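Local coordinates for Lys-gingipain W83 (Porphyromonas gingivalis, PDB 4RBM), which cleaves proteins and peptides after lysine as a secreted cysteine protease of Porphyromonas gingivalis, here with a lysine-derived ketone covalently bound to its catalytic domain, at residues Lys95-Val100 with Ser279-Tyr284; Gly217-Trp222 with Cys248-Gln253; Trp285-Tyr290 with Thr346-His351. All blocks are in the same frame, centred on the assembly; numbering follows the deposited sequence.

Contact 1: residues Lys95-Val100 with Ser279-Tyr284; sequences KKTKKV and SSPNSY. With CKC ((3S)-3,7-diaminoheptan-2-one), chain R.
Ser280 OG donates a 2.8 Å hydrogen bond to Val100 O, joining the two loops. Its direction is fixed, the hydroxyl giving and the carbonyl receiving, and the donor lies in the carbonyl plane on a lone pair, at a C=O...O angle of 136°. The motif alongside it is an ST turn in the 95-100 loop: Lys99 N donates to Thr97 OG1 over 3.2 Å. Because OG1 of Thr97 stands between its own N and carbonyl carbon (chi1 69°), it can reach the N-H of Lys99, while the methyl CG2 is left to meet Pro281. There CG2 comes to 3.5 Å from Pro281 CG, the threonine branch crossing the proline ring at a slant. On the next corner of the ring, Lys99 CG lies 3.6 Å from Pro281 CB; lysine and proline run past each other in opposite directions, and the ammonium end leads away from the contact. Around this small apolar patch, Glu355 accepts from the backbone N of Lys95, Lys96 and Thr97, fixing the loop to helix 350-356. The 279-284 loop follows strand 273-279 of the six-stranded mixed sheet and leads into helix 285-293, passing the bound inhibitor at Ser283. Within it, Ser279 OG gives a 2.8 Å bond to Pro281 O from 47° above the carbonyl plane.

Contact 2: residues Gly217-Trp222 with Cys248-Gln253; sequences GSETAW and CCITAQ. With CKC ((3S)-3,7-diaminoheptan-2-one), chain R.
Cys249, the nucleophile, is joined through SG to CAK of the inhibitor by a 1.8 Å covalent bond, and the backbone of Gly217 packs against it. Gly217 C lies 3.4 Å from Cys249 O, and Gly217 CA makes a CA-H...O contact with that oxygen while also lying beside Cys248 SG. Next along the interface, Ile250 CG1 rests 3.4 Å from Glu219 N, and its CD1 reaches the carboxylate carbon, 3.5 Å from Glu219 CD. Ile250 CG1 is put there by a chi1 of 65°, between its own N and carbonyl carbon. The carboxylate is linked to Gln253 by a water that donates to Glu219 OE2 and to Gln253 OE1, 2.6 Å from each. The methyl of Thr251 does the touching: CG2 is 3.3 Å from Ser218 O and also meets the Trp222 ring at its edge, in plane. Cys248 SG approaches the same indole obliquely, 3.9 Å from Trp222 CD1, a sulfur-aromatic contact. In the second shell, Tyr276 OH bonds both Trp222 NE1 and Thr251 OG1, and Gln253 NE2 is held by Ser280 O. The 217-222 hairpin follows strand 210-214 and His216, the probable proton donor, whereas 248-253 leaves the neighbouring parallel strand 242-247, so the contact lies beyond the C-terminal ends of two adjacent sheet strands, with strand 226-228 flanking the hairpin.

Contact 3: residues Trp285-Tyr290 with Thr346-His351; sequences WGEDYY and THIGAH. With CKC ((3S)-3,7-diaminoheptan-2-one), chain R.
The first turns of helix 285-293 approach the loop leading into helix 350-356 most closely at Gly286 and Thr346, whose CA atoms are 5.8 Å apart, and Gly349 is the N-cap of the second helix. Three successive backbone N-H groups of that loop converge on the carboxylate of Glu287. His347 N donates to OE1 of Glu287 over 2.9 Å, on the syn side, slightly out of the carboxylate plane. The other oxygen receives two donors: Ile348 N comes to Glu287 OE2 at 3.0 Å, also syn but 32° out of plane, and Gly349 N reaches the same atom at 2.9 Å from 39° out of the carboxylate plane. Both arrive from the same face, and all three N-H...O angles are 160° or more. The bend of Glu287 at chi2 brings the carboxylate round to the loop, and the gathered N-H dipoles and the start of helix 350-356 would tend to stabilise its negative charge. Ile348 CG2 packs 3.7 Å from Glu287 OE2, and the His347 ring lies close to the backbone of Gly286.

Another side of helix 285-293 lines the site of the ligand's lysine-like chain, consistent with the S1 pocket. Asp288 OD2 accepts from the inhibitor's terminal amine NAM at 2.8 Å, while Trp285 lays one face of its indole against the aliphatic chain, with CAG 3.7 Å above the ring plane over its centre. This pairing of acid and flat apolar surface fits the preference for lysine at P1. Tyr353 and Tyr357 hydroxyls hold Asp288 OD1, and Ser283 OG reaches OD2. Helix 285-293 lies between helix 163-178, which packs on Trp285 and Tyr289, and helix 325-341, which meets Glu287 and Tyr290, with helix 350-356 beside Glu287.

All three contacts belong to the peptidase C25 catalytic domain and touch the same inhibitor. Both segments of contact 2 fall, in sequence, between those of contact 1, and contact 3 begins just after contact 1 closes, since Tyr284 is followed directly by helix 285-293. Centre to centre, contact 1 lies about 11 Å from contact 2 and about 12 Å from contact 3, while contacts 2 and 3 are about 17 Å apart. The 279-284 loop is the bridge: its backbone pairs with 248-253, and Tyr284 packs on His347 and Ile348. The loops after strands 242-247 and 273-279 thus lie side by side, consistent with one site that holds the nucleophile and the likely lysine pocket.

Contact 1: residues Lys95-Val100 with Ser279-Tyr284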
loop_
_atom_site.group_PDB
_atom_site.type_symbol
_atom_site.label_atom_id
_atom_site.label_comp_id
_atom_site.label_asym_id
_atom_site.label_seq_id
_atom_site.Cartn_x
_atom_site.Cartn_y
_atom_site.Cartn_z
ATOM N N LYS A 95 14.821 -12.388 12.693
ATOM C CA LYS A 95 15.111 -13.237 13.872
ATOM C C LYS A 95 14.324 -14.557 13.821
ATOM O O LYS A 95 14.814 -15.603 14.259
ATOM C CB LYS A 95 14.745 -12.494 15.174
ATOM C CG LYS A 95 15.487 -11.164 15.385
ATOM C CD LYS A 95 15.398 -10.656 16.837
ATOM C CE LYS A 95 14.014 -10.265 17.322
ATOM N NZ LYS A 95 13.704 -8.839 17.047
ATOM N N LYS A 96 13.112 -14.500 13.287
ATOM C CA LYS A 96 12.224 -15.655 13.154
ATOM C C LYS A 96 12.268 -16.176 11.731
ATOM O O LYS A 96 12.359 -17.388 11.519
ATOM C CB LYS A 96 10.770 -15.272 13.517
ATOM C CG LYS A 96 10.590 -14.686 14.910
ATOM C CD LYS A 96 10.854 -15.726 16.001
ATOM C CE LYS A 96 10.728 -15.172 17.396
ATOM N NZ LYS A 96 10.910 -16.248 18.412
ATOM N N THR A 97 12.220 -15.268 10.744
ATOM C CA THR A 97 12.144 -15.712 9.338
ATOM C C THR A 97 13.453 -16.240 8.762
ATOM O O THR A 97 13.408 -17.008 7.795
ATOM C CB THR A 97 11.614 -14.627 8.398
ATOM O OG1 THR A 97 12.583 -13.573 8.291
ATOM C CG2 THR A 97 10.206 -14.129 8.784
ATOM N N LYS A 98 14.603 -15.732 9.238
ATOM C CA LYS A 98 15.933 -16.085 8.691
ATOM C C LYS A 98 16.078 -15.556 7.246
ATOM O O LYS A 98 16.936 -16.023 6.501
ATOM C CB LYS A 98 16.207 -17.611 8.747
ATOM C CG LYS A 98 15.773 -18.318 10.063
ATOM C CD LYS A 98 16.377 -17.650 11.300
ATOM C CE LYS A 98 16.142 -18.417 12.586
ATOM N NZ LYS A 98 17.085 -17.938 13.623
ATOM N N LYS A 99 15.199 -14.619 6.840
ATOM C CA LYS A 99 15.216 -14.050 5.486
ATOM C C LYS A 99 15.144 -12.527 5.594
ATOM O O LYS A 99 14.779 -11.988 6.655
ATOM C CB LYS A 99 14.054 -14.608 4.626
ATOM C CG LYS A 99 14.006 -16.122 4.466
ATOM C CD LYS A 99 15.104 -16.696 3.595
ATOM C CE LYS A 99 15.103 -18.198 3.702
ATOM N NZ LYS A 99 16.087 -18.781 2.762
ATOM N N VAL A 100 15.484 -11.828 4.511
ATOM C CA VAL A 100 15.507 -10.372 4.568
ATOM C C VAL A 100 14.173 -9.778 5.035
ATOM O O VAL A 100 13.085 -10.251 4.666
ATOM C CB VAL A 100 15.962 -9.754 3.220
ATOM C CG1 VAL A 100 14.896 -9.902 2.122
ATOM C CG2 VAL A 100 16.401 -8.295 3.396
ATOM N N SER A 279 5.313 -12.095 0.689
ATOM C CA SER A 279 6.188 -12.567 1.756
ATOM C C SER A 279 7.636 -12.782 1.294
ATOM O O SER A 279 7.869 -13.362 0.233
ATOM C CB SER A 279 5.633 -13.878 2.312
ATOM O OG SER A 279 6.401 -14.378 3.396
ATOM N N SER A 280 8.604 -12.341 2.118
ATOM C CA SER A 280 10.030 -12.554 1.877
ATOM C C SER A 280 10.395 -14.054 2.177
ATOM O O SER A 280 10.952 -14.714 1.286
ATOM C CB SER A 280 10.869 -11.581 2.692
ATOM O OG SER A 280 12.222 -12.001 2.694
ATOM N N PRO A 281 10.020 -14.639 3.345
ATOM C CA PRO A 281 10.255 -16.083 3.559
ATOM C C PRO A 281 9.021 -16.889 3.135
ATOM O O PRO A 281 8.105 -16.349 2.504
ATOM C CB PRO A 281 10.419 -16.149 5.079
ATOM C CG PRO A 281 9.300 -15.209 5.534
ATOM C CD PRO A 281 9.447 -14.033 4.568
ATOM N N ASN A 282 8.956 -18.158 3.537
ATOM C CA ASN A 282 7.748 -18.950 3.288
ATOM C C ASN A 282 6.569 -18.343 4.034
ATOM O O ASN A 282 6.757 -17.764 5.109
ATOM C CB ASN A 282 7.959 -20.383 3.807
ATOM C CG ASN A 282 8.826 -21.261 2.937
ATOM O OD1 ASN A 282 9.159 -20.930 1.797
ATOM N ND2 ASN A 282 9.276 -22.381 3.496
ATOM N N SER A 283 5.365 -18.451 3.461
ATOM C CA SER A 283 4.144 -18.107 4.185
ATOM C C SER A 283 3.503 -19.439 4.545
ATOM O O SER A 283 3.914 -20.489 4.019
ATOM C CB SER A 283 3.207 -17.199 3.380
ATOM O OG SER A 283 2.629 -17.951 2.328
ATOM N N TYR A 284 2.583 -19.426 5.492
ATOM C CA TYR A 284 1.974 -20.670 5.953
ATOM C C TYR A 284 0.488 -20.642 5.661
ATOM O O TYR A 284 -0.124 -19.566 5.665
ATOM C CB TYR A 284 2.274 -20.921 7.440
ATOM C CG TYR A 284 3.707 -21.357 7.677
ATOM C CD1 TYR A 284 4.767 -20.454 7.543
ATOM C CD2 TYR A 284 4.008 -22.673 8.016
ATOM C CE1 TYR A 284 6.086 -20.857 7.733
ATOM C CE2 TYR A 284 5.317 -23.070 8.262
ATOM C CZ TYR A 284 6.355 -22.173 8.072
ATOM O OH TYR A 284 7.636 -22.580 8.312
HETATM C CAK CKC R . 4.677 -21.158 -0.731
HETATM C C CKC R . 4.091 -22.534 -0.693
HETATM O O CKC R . 4.497 -23.364 -1.493
HETATM C CA CKC R . 3.340 -22.990 0.565
HETATM N N CKC R . 4.486 -23.474 1.288
HETATM C CAL CKC R . 2.613 -21.933 1.434
HETATM C CAH CKC R . 1.404 -21.371 0.709
HETATM C CAG CKC R . 0.443 -20.641 1.646
HETATM C CAI CKC R . -0.626 -20.114 0.693
HETATM N NAM CKC R . -1.609 -19.192 1.300
#

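Contact 2: residues Gly217-Trp222 with Cys248-Gln253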
loop_
_atom_site.group_PDB
_atom_site.type_symbol
_atom_site.label_atom_id
_atom_site.label_comp_id
_atom_site.label_asym_id
_atom_site.label_seq_id
_atom_site.Cartn_x
_atom_site.Cartn_y
_atom_site.Cartn_z
ATOM N N GLY A 217 4.288 -20.380 -4.095
ATOM C CA GLY A 217 5.092 -19.347 -4.732
ATOM C C GLY A 217 6.565 -19.694 -4.744
ATOM O O GLY A 217 7.027 -20.585 -4.014
ATOM N N SER A 218 7.304 -18.997 -5.592
ATOM C CA SER A 218 8.762 -19.124 -5.658
ATOM C C SER A 218 9.297 -17.709 -5.671
ATOM O O SER A 218 8.494 -16.758 -5.700
ATOM C CB SER A 218 9.211 -19.939 -6.867
ATOM O OG SER A 218 9.297 -19.138 -8.031
ATOM N N GLU A 219 10.617 -17.528 -5.622
ATOM C CA GLU A 219 11.150 -16.153 -5.621
ATOM C C GLU A 219 10.743 -15.398 -6.881
ATOM O O GLU A 219 10.639 -14.184 -6.827
ATOM C CB GLU A 219 12.696 -16.128 -5.513
ATOM C CG GLU A 219 13.251 -16.912 -4.333
ATOM C CD GLU A 219 13.541 -18.387 -4.569
ATOM O OE1 GLU A 219 12.943 -18.994 -5.488
ATOM O OE2 GLU A 219 14.319 -18.958 -3.771
ATOM N N THR A 220 10.527 -16.110 -8.014
ATOM C CA THR A 220 10.254 -15.420 -9.276
ATOM C C THR A 220 8.922 -15.829 -9.913
ATOM O O THR A 220 8.761 -15.644 -11.119
ATOM C CB THR A 220 11.419 -15.712 -10.233
ATOM O OG1 THR A 220 11.527 -17.135 -10.349
ATOM C CG2 THR A 220 12.772 -15.104 -9.729
ATOM N N ALA A 221 7.961 -16.362 -9.122
ATOM C CA ALA A 221 6.687 -16.803 -9.699
ATOM C C ALA A 221 5.604 -17.107 -8.693
ATOM O O ALA A 221 5.871 -17.515 -7.557
ATOM C CB ALA A 221 6.915 -18.082 -10.506
ATOM N N TRP A 222 4.350 -16.970 -9.175
ATOM C CA TRP A 222 3.133 -17.570 -8.646
ATOM C C TRP A 222 3.239 -18.935 -9.317
ATOM O O TRP A 222 3.332 -18.987 -10.546
ATOM C CB TRP A 222 1.896 -16.758 -9.055
ATOM C CG TRP A 222 1.726 -15.487 -8.278
ATOM C CD1 TRP A 222 2.461 -15.063 -7.205
ATOM C CD2 TRP A 222 0.745 -14.479 -8.517
ATOM N NE1 TRP A 222 1.980 -13.868 -6.748
ATOM C CE2 TRP A 222 0.907 -13.495 -7.519
ATOM C CE3 TRP A 222 -0.330 -14.361 -9.418
ATOM C CZ2 TRP A 222 0.073 -12.368 -7.430
ATOM C CZ3 TRP A 222 -1.134 -13.229 -9.351
ATOM C CH2 TRP A 222 -0.956 -12.270 -8.341
ATOM N N CYS A 248 1.517 -16.324 -0.555
ATOM C CA CYS A 248 2.298 -17.486 -0.981
ATOM C C CYS A 248 3.737 -17.301 -0.572
ATOM O O CYS A 248 4.105 -16.226 -0.086
ATOM C CB CYS A 248 2.182 -17.677 -2.495
ATOM S SG CYS A 248 2.746 -16.265 -3.471
ATOM N N CYS A 249 4.558 -18.356 -0.719
ATOM C CA CYS A 249 5.937 -18.186 -0.269
ATOM C C CYS A 249 6.782 -17.359 -1.210
ATOM O O CYS A 249 6.503 -17.206 -2.395
ATOM C CB CYS A 249 6.710 -19.520 -0.194
ATOM S SG CYS A 249 5.774 -20.803 0.708
ATOM N N ILE A 250 7.729 -16.678 -0.573
ATOM C CA ILE A 250 8.962 -16.037 -1.015
ATOM C C ILE A 250 8.892 -15.130 -2.277
ATOM O O ILE A 250 9.957 -14.653 -2.658
ATOM C CB ILE A 250 10.078 -17.121 -1.212
ATOM C CG1 ILE A 250 9.763 -18.124 -2.355
ATOM C CG2 ILE A 250 10.370 -17.850 0.112
ATOM C CD1 ILE A 250 10.865 -19.263 -2.528
ATOM N N THR A 251 7.701 -14.745 -2.804
ATOM C CA THR A 251 7.679 -13.855 -3.988
ATOM C C THR A 251 8.214 -12.437 -3.695
ATOM O O THR A 251 8.499 -11.692 -4.636
ATOM C CB THR A 251 6.283 -13.735 -4.576
ATOM O OG1 THR A 251 5.411 -13.157 -3.594
ATOM C CG2 THR A 251 5.736 -15.075 -5.078
ATOM N N ALA A 252 8.270 -12.040 -2.416
ATOM C CA ALA A 252 8.766 -10.717 -2.044
ATOM C C ALA A 252 10.152 -10.840 -1.382
ATOM O O ALA A 252 10.502 -9.999 -0.568
ATOM C CB ALA A 252 7.770 -10.003 -1.110
ATOM N N GLN A 253 10.947 -11.877 -1.747
ATOM C CA GLN A 253 12.275 -12.056 -1.151
ATOM C C GLN A 253 13.217 -11.142 -1.921
ATOM O O GLN A 253 13.921 -11.584 -2.830
ATOM C CB GLN A 253 12.689 -13.535 -1.169
ATOM C CG GLN A 253 13.897 -13.814 -0.288
ATOM C CD GLN A 253 14.197 -15.281 -0.223
ATOM O OE1 GLN A 253 15.191 -15.736 -0.793
ATOM N NE2 GLN A 253 13.346 -16.058 0.470
HETATM C CAK CKC R . 4.677 -21.158 -0.731
HETATM C C CKC R . 4.091 -22.534 -0.693
HETATM O O CKC R . 4.497 -23.364 -1.493
HETATM C CA CKC R . 3.340 -22.990 0.565
HETATM N N CKC R . 4.486 -23.474 1.288
HETATM C CAL CKC R . 2.613 -21.933 1.434
HETATM C CAH CKC R . 1.404 -21.371 0.709
HETATM C CAG CKC R . 0.443 -20.641 1.646
HETATM C CAI CKC R . -0.626 -20.114 0.693
HETATM N NAM CKC R . -1.609 -19.192 1.300
HETATM O O HOH W 1 15.858 -17.972 -1.914
#

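Contact 3: residues Trp285-Tyr290 with Thr346-His351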
loop_
_atom_site.group_PDB
_atom_site.type_symbol
_atom_site.label_atom_id
_atom_site.label_comp_id
_atom_site.label_asym_id
_atom_site.label_seq_id
_atom_site.Cartn_x
_atom_site.Cartn_y
_atom_site.Cartn_z
ATOM N N TRP A 285 -0.088 -21.823 5.381
ATOM C CA TRP A 285 -1.507 -21.951 5.013
ATOM C C TRP A 285 -2.456 -21.447 6.103
ATOM O O TRP A 285 -3.381 -20.681 5.798
ATOM C CB TRP A 285 -1.842 -23.399 4.686
ATOM C CG TRP A 285 -1.226 -23.883 3.412
ATOM C CD1 TRP A 285 -0.153 -24.718 3.286
ATOM C CD2 TRP A 285 -1.680 -23.604 2.071
ATOM N NE1 TRP A 285 0.097 -24.972 1.950
ATOM C CE2 TRP A 285 -0.825 -24.304 1.185
ATOM C CE3 TRP A 285 -2.750 -22.855 1.533
ATOM C CZ2 TRP A 285 -1.041 -24.327 -0.206
ATOM C CZ3 TRP A 285 -2.939 -22.851 0.152
ATOM C CH2 TRP A 285 -2.097 -23.585 -0.700
ATOM N N GLY A 286 -2.191 -21.840 7.344
ATOM C CA GLY A 286 -2.970 -21.407 8.496
ATOM C C GLY A 286 -2.968 -19.902 8.676
ATOM O O GLY A 286 -4.028 -19.271 8.636
ATOM N N GLU A 287 -1.782 -19.294 8.864
ATOM C CA GLU A 287 -1.762 -17.844 9.075
ATOM C C GLU A 287 -2.273 -17.062 7.858
ATOM O O GLU A 287 -2.917 -16.042 8.048
ATOM C CB GLU A 287 -0.360 -17.351 9.451
ATOM C CG GLU A 287 -0.063 -17.447 10.942
ATOM C CD GLU A 287 0.412 -18.799 11.449
ATOM O OE1 GLU A 287 0.249 -19.816 10.735
ATOM O OE2 GLU A 287 0.961 -18.836 12.573
ATOM N N ASP A 288 -1.979 -17.520 6.609
ATOM C CA ASP A 288 -2.462 -16.800 5.422
ATOM C C ASP A 288 -3.999 -16.770 5.372
ATOM O O ASP A 288 -4.588 -15.789 4.913
ATOM C CB ASP A 288 -1.917 -17.435 4.127
ATOM C CG ASP A 288 -0.578 -16.865 3.659
ATOM O OD1 ASP A 288 0.016 -16.046 4.393
ATOM O OD2 ASP A 288 -0.109 -17.280 2.605
ATOM N N TYR A 289 -4.634 -17.860 5.829
ATOM C CA TYR A 289 -6.094 -17.983 5.843
ATOM C C TYR A 289 -6.661 -16.888 6.745
ATOM O O TYR A 289 -7.496 -16.110 6.281
ATOM C CB TYR A 289 -6.469 -19.387 6.359
ATOM C CG TYR A 289 -7.933 -19.789 6.353
ATOM C CD1 TYR A 289 -8.822 -19.273 5.404
ATOM C CD2 TYR A 289 -8.396 -20.792 7.202
ATOM C CE1 TYR A 289 -10.154 -19.721 5.338
ATOM C CE2 TYR A 289 -9.713 -21.246 7.140
ATOM C CZ TYR A 289 -10.589 -20.708 6.206
ATOM O OH TYR A 289 -11.885 -21.181 6.172
ATOM N N TYR A 290 -6.113 -16.751 7.971
ATOM C CA TYR A 290 -6.589 -15.708 8.900
ATOM C C TYR A 290 -6.238 -14.331 8.367
ATOM O O TYR A 290 -7.031 -13.409 8.490
ATOM C CB TYR A 290 -6.008 -15.887 10.301
ATOM C CG TYR A 290 -6.088 -17.313 10.809
ATOM C CD1 TYR A 290 -7.305 -18.001 10.832
ATOM C CD2 TYR A 290 -4.972 -17.939 11.353
ATOM C CE1 TYR A 290 -7.388 -19.303 11.327
ATOM C CE2 TYR A 290 -5.049 -19.222 11.887
ATOM C CZ TYR A 290 -6.252 -19.911 11.846
ATOM O OH TYR A 290 -6.328 -21.194 12.335
ATOM N N THR A 346 -2.240 -22.486 14.639
ATOM C CA THR A 346 -1.237 -21.620 14.010
ATOM C C THR A 346 -0.084 -22.510 13.567
ATOM O O THR A 346 0.171 -23.546 14.183
ATOM C CB THR A 346 -0.784 -20.467 14.929
ATOM O OG1 THR A 346 -0.230 -20.998 16.127
ATOM C CG2 THR A 346 -1.903 -19.466 15.225
ATOM N N HIS A 347 0.578 -22.132 12.486
ATOM C CA HIS A 347 1.656 -22.926 11.893
ATOM C C HIS A 347 3.037 -22.287 12.081
ATOM O O HIS A 347 4.042 -22.993 11.943
ATOM C CB HIS A 347 1.367 -23.132 10.386
ATOM C CG HIS A 347 0.149 -23.981 10.108
ATOM N ND1 HIS A 347 -0.565 -23.861 8.928
ATOM C CD2 HIS A 347 -0.440 -24.930 10.877
ATOM C CE1 HIS A 347 -1.568 -24.723 9.026
ATOM N NE2 HIS A 347 -1.532 -25.385 10.179
ATOM N N ILE A 348 3.111 -20.982 12.436
ATOM C CA ILE A 348 4.459 -20.387 12.564
ATOM C C ILE A 348 4.578 -19.242 13.614
ATOM O O ILE A 348 5.634 -19.091 14.211
ATOM C CB ILE A 348 4.924 -19.909 11.149
ATOM C CG1 ILE A 348 6.430 -19.549 11.120
ATOM C CG2 ILE A 348 4.033 -18.752 10.585
ATOM C CD1 ILE A 348 7.409 -20.740 11.376
ATOM N N GLY A 349 3.550 -18.438 13.802
ATOM C CA GLY A 349 3.637 -17.380 14.805
ATOM C C GLY A 349 3.581 -15.977 14.257
ATOM O O GLY A 349 3.972 -15.730 13.109
ATOM N N ALA A 350 3.136 -15.049 15.118
ATOM C CA ALA A 350 2.899 -13.645 14.774
ATOM C C ALA A 350 4.177 -12.872 14.454
ATOM O O ALA A 350 4.182 -12.118 13.480
ATOM C CB ALA A 350 2.179 -12.964 15.914
ATOM N N HIS A 351 5.218 -13.000 15.289
ATOM C CA HIS A 351 6.479 -12.275 15.095
ATOM C C HIS A 351 7.010 -12.548 13.680
ATOM O O HIS A 351 7.356 -11.614 12.945
ATOM C CB HIS A 351 7.518 -12.676 16.170
ATOM C CG HIS A 351 8.690 -11.746 16.255
ATOM N ND1 HIS A 351 9.508 -11.726 17.365
ATOM C CD2 HIS A 351 9.129 -10.815 15.365
ATOM C CE1 HIS A 351 10.412 -10.782 17.120
ATOM N NE2 HIS A 351 10.228 -10.221 15.917
HETATM C CAK CKC R . 4.677 -21.158 -0.731
HETATM C C CKC R . 4.091 -22.534 -0.693
HETATM O O CKC R . 4.497 -23.364 -1.493
HETATM C CA CKC R . 3.340 -22.990 0.565
HETATM N N CKC R . 4.486 -23.474 1.288
HETATM C CAL CKC R . 2.613 -21.933 1.434
HETATM C CAH CKC R . 1.404 -21.371 0.709
HETATM C CAG CKC R . 0.443 -20.641 1.646
HETATM C CAI CKC R . -0.626 -20.114 0.693
HETATM N NAM CKC R . -1.609 -19.192 1.300
#